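PDB 1KS8: endo-b-1,4-glucanase from Nasutitermes takasagoensis, which probably cleaves internal beta-1,4-glucosidic linkages in cellulose and related beta-glucans, as a family 9 glycosyl hydrolase from a termite. Local coordinates for residues 58-63 with 115-120. Sequence-based numbering, arbitrary orientation.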
ATOM      1  N   PHE A  58      12.933   6.155   6.590  1.00  6.74           N
ATOM      2  CA  PHE A  58      12.089   6.448   7.742  1.00  6.38           C
ATOM      3  C   PHE A  58      11.172   7.644   7.552  1.00  6.93           C
ATOM      4  O   PHE A  58      10.663   8.218   8.518  1.00  7.20           O
ATOM      5  CB  PHE A  58      12.963   6.595   8.996  1.00  7.17           C
ATOM      6  CG  PHE A  58      13.777   5.365   9.294  1.00  7.29           C
ATOM      7  CD1 PHE A  58      15.161   5.434   9.395  1.00  8.68           C
ATOM      8  CD2 PHE A  58      13.155   4.121   9.411  1.00  7.29           C
ATOM      9  CE1 PHE A  58      15.921   4.280   9.603  1.00  8.68           C
ATOM     10  CE2 PHE A  58      13.903   2.961   9.619  1.00  6.61           C
ATOM     11  CZ  PHE A  58      15.289   3.042   9.714  1.00  6.92           C
ATOM     12  N   VAL A  59      10.949   8.014   6.297  1.00  6.68           N
ATOM     13  CA  VAL A  59      10.034   9.104   6.004  1.00  6.47           C
ATOM     14  C   VAL A  59       8.629   8.515   6.008  1.00  6.43           C
ATOM     15  O   VAL A  59       8.422   7.362   5.619  1.00  7.09           O
ATOM     16  CB  VAL A  59      10.273   9.710   4.598  1.00  6.45           C
ATOM     17  CG1 VAL A  59       9.236  10.787   4.313  1.00  7.21           C
ATOM     18  CG2 VAL A  59      11.666  10.291   4.501  1.00  7.72           C
ATOM     19  N   LYS A  60       7.670   9.303   6.474  1.00  6.38           N
ATOM     20  CA  LYS A  60       6.282   8.886   6.467  1.00  6.21           C
ATOM     21  C   LYS A  60       5.645   9.668   5.310  1.00  6.61           C
ATOM     22  O   LYS A  60       5.314  10.849   5.440  1.00  6.50           O
ATOM     23  CB  LYS A  60       5.637   9.191   7.827  1.00  5.54           C
ATOM     24  CG  LYS A  60       6.045   8.151   8.876  1.00  7.66           C
ATOM     25  CD  LYS A  60       6.199   8.698  10.291  1.00  8.79           C
ATOM     26  CE  LYS A  60       4.901   9.214  10.876  1.00  8.33           C
ATOM     27  NZ  LYS A  60       5.037   9.396  12.357  1.00  8.49           N
ATOM     28  N   PHE A  61       5.546   9.008   4.156  1.00  6.62           N
ATOM     29  CA  PHE A  61       4.966   9.598   2.943  1.00  5.54           C
ATOM     30  C   PHE A  61       3.477   9.265   2.937  1.00  7.04           C
ATOM     31  O   PHE A  61       3.083   8.122   2.693  1.00  7.46           O
ATOM     32  CB  PHE A  61       5.647   9.020   1.693  1.00  6.48           C
ATOM     33  CG  PHE A  61       6.999   9.626   1.389  1.00  6.99           C
ATOM     34  CD1 PHE A  61       7.106  10.965   1.018  1.00  6.04           C
ATOM     35  CD2 PHE A  61       8.160   8.849   1.431  1.00  6.32           C
ATOM     36  CE1 PHE A  61       8.342  11.523   0.691  1.00  7.46           C
ATOM     37  CE2 PHE A  61       9.408   9.404   1.102  1.00  7.65           C
ATOM     38  CZ  PHE A  61       9.492  10.744   0.732  1.00  7.59           C
ATOM     39  N   GLY A  62       2.657  10.279   3.188  1.00  6.90           N
ATOM     40  CA  GLY A  62       1.221  10.080   3.275  1.00  6.47           C
ATOM     41  C   GLY A  62       0.445   9.521   2.098  1.00  5.42           C
ATOM     42  O   GLY A  62      -0.540   8.813   2.296  1.00  6.98           O
ATOM     43  N   PHE A  63       0.866   9.827   0.879  1.00  7.12           N
ATOM     44  CA  PHE A  63       0.139   9.349  -0.286  1.00  7.15           C
ATOM     45  C   PHE A  63       0.251   7.823  -0.397  1.00  7.27           C
ATOM     46  O   PHE A  63      -0.761   7.122  -0.377  1.00  7.44           O
ATOM     47  CB  PHE A  63       0.656  10.065  -1.542  1.00  8.27           C
ATOM     48  CG  PHE A  63      -0.244   9.940  -2.744  1.00 10.09           C
ATOM     49  CD1 PHE A  63      -1.617   9.750  -2.599  1.00 10.30           C
ATOM     50  CD2 PHE A  63       0.282  10.053  -4.026  1.00 11.05           C
ATOM     51  CE1 PHE A  63      -2.451   9.673  -3.718  1.00 13.04           C
ATOM     52  CE2 PHE A  63      -0.544   9.980  -5.149  1.00 10.92           C
ATOM     53  CZ  PHE A  63      -1.911   9.791  -4.992  1.00 11.31           C
ATOM     54  N   GLY A 115       0.719  15.539   5.399  1.00  7.36           N
ATOM     55  CA  GLY A 115       1.022  14.491   4.442  1.00  8.04           C
ATOM     56  C   GLY A 115       2.429  13.938   4.482  1.00  6.60           C
ATOM     57  O   GLY A 115       2.768  13.054   3.692  1.00  6.70           O
ATOM     58  N   GLN A 116       3.261  14.439   5.386  1.00  7.74           N
ATOM     59  CA  GLN A 116       4.621  13.936   5.466  1.00  7.19           C
ATOM     60  C   GLN A 116       5.315  14.301   6.763  1.00  6.94           C
ATOM     61  O   GLN A 116       5.107  15.387   7.301  1.00  7.54           O
ATOM     62  CB  GLN A 116       5.451  14.484   4.297  1.00  7.75           C
ATOM     63  CG  GLN A 116       6.750  13.724   4.027  1.00  8.07           C
ATOM     64  CD  GLN A 116       7.467  14.231   2.786  1.00  6.95           C
ATOM     65  OE1 GLN A 116       6.859  14.383   1.725  1.00  7.57           O
ATOM     66  NE2 GLN A 116       8.767  14.485   2.908  1.00  7.03           N
ATOM     67  N   VAL A 117       6.112  13.371   7.275  1.00  7.21           N
ATOM     68  CA  VAL A 117       6.934  13.618   8.455  1.00  7.59           C
ATOM     69  C   VAL A 117       8.298  13.076   8.054  1.00  7.47           C
ATOM     70  O   VAL A 117       8.433  11.899   7.688  1.00  7.61           O
ATOM     71  CB  VAL A 117       6.447  12.894   9.720  1.00  7.57           C
ATOM     72  CG1 VAL A 117       7.403  13.203  10.875  1.00 11.39           C
ATOM     73  CG2 VAL A 117       5.042  13.355  10.077  1.00 10.00           C
ATOM     74  N   GLY A 118       9.296  13.952   8.104  1.00  7.53           N
ATOM     75  CA  GLY A 118      10.643  13.597   7.707  1.00  7.37           C
ATOM     76  C   GLY A 118      10.889  14.197   6.334  1.00  7.48           C
ATOM     77  O   GLY A 118       9.983  14.228   5.498  1.00  8.92           O
ATOM     78  N   GLN A 119      12.096  14.706   6.106  1.00  7.76           N
ATOM     79  CA  GLN A 119      12.438  15.277   4.809  1.00  8.72           C
ATOM     80  C   GLN A 119      13.216  14.218   4.046  1.00  7.62           C
ATOM     81  O   GLN A 119      14.054  13.530   4.625  1.00  9.28           O
ATOM     82  CB  GLN A 119      13.313  16.522   4.961  1.00  9.42           C
ATOM     83  CG  GLN A 119      13.641  17.150   3.612  1.00 10.52           C
ATOM     84  CD  GLN A 119      14.956  17.899   3.598  1.00 10.84           C
ATOM     85  OE1 GLN A 119      15.985  17.381   4.035  1.00 11.68           O
ATOM     86  NE2 GLN A 119      14.937  19.119   3.070  1.00 12.39           N
ATOM     87  N   GLY A 120      12.949  14.090   2.752  1.00  6.46           N
ATOM     88  CA  GLY A 120      13.648  13.092   1.963  1.00  7.73           C
ATOM     89  C   GLY A 120      15.160  13.095   2.100  1.00  6.83           C
ATOM     90  O   GLY A 120      15.764  12.063   2.394  1.00  8.19           O
TER
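F61 and Q116 form a non-hydrogen-bonded antiparallel pair. The Q116 amide meets the F61 ring obliquely, with the two planes 63° apart. Q116 OE1 lies 3.4 Å from F61 CE1. The Q116 chain is extended, with CG anti to the backbone N (chi1 -163°), and this carries the amide out beside the ring. Q116 NE2 donates a nearly straight hydrogen bond of 2.9 Å to G118 O, in the planes of both the amide and the carbonyl, which helps set the amide's rotation. NE2 also hydrogen-bonds to D201 OD1. V59 CG1 sits 3.4 Å above the plane of the F61 ring, over its centre, and also touches Q116 CG.

K60 and V117, on the other face of the sheet, are a hydrogen-bonded antiparallel pair: K60 N donates to V117 O (3.0 Å) and V117 N to K60 O (3.2 Å). K60 CE passes 4.2 Å from V117 CB, and NZ goes on to a salt bridge with D40. G62 N, at the start of helix 62-78, donates to G115 O.

On its other edge, strand 113-117 carries a classic beta bulge, with G115 and Q116 paired to Y140. The contact is part of a small antiparallel sheet beside the helices of the (alpha/alpha)6 barrel of family 9 glycosyl hydrolases.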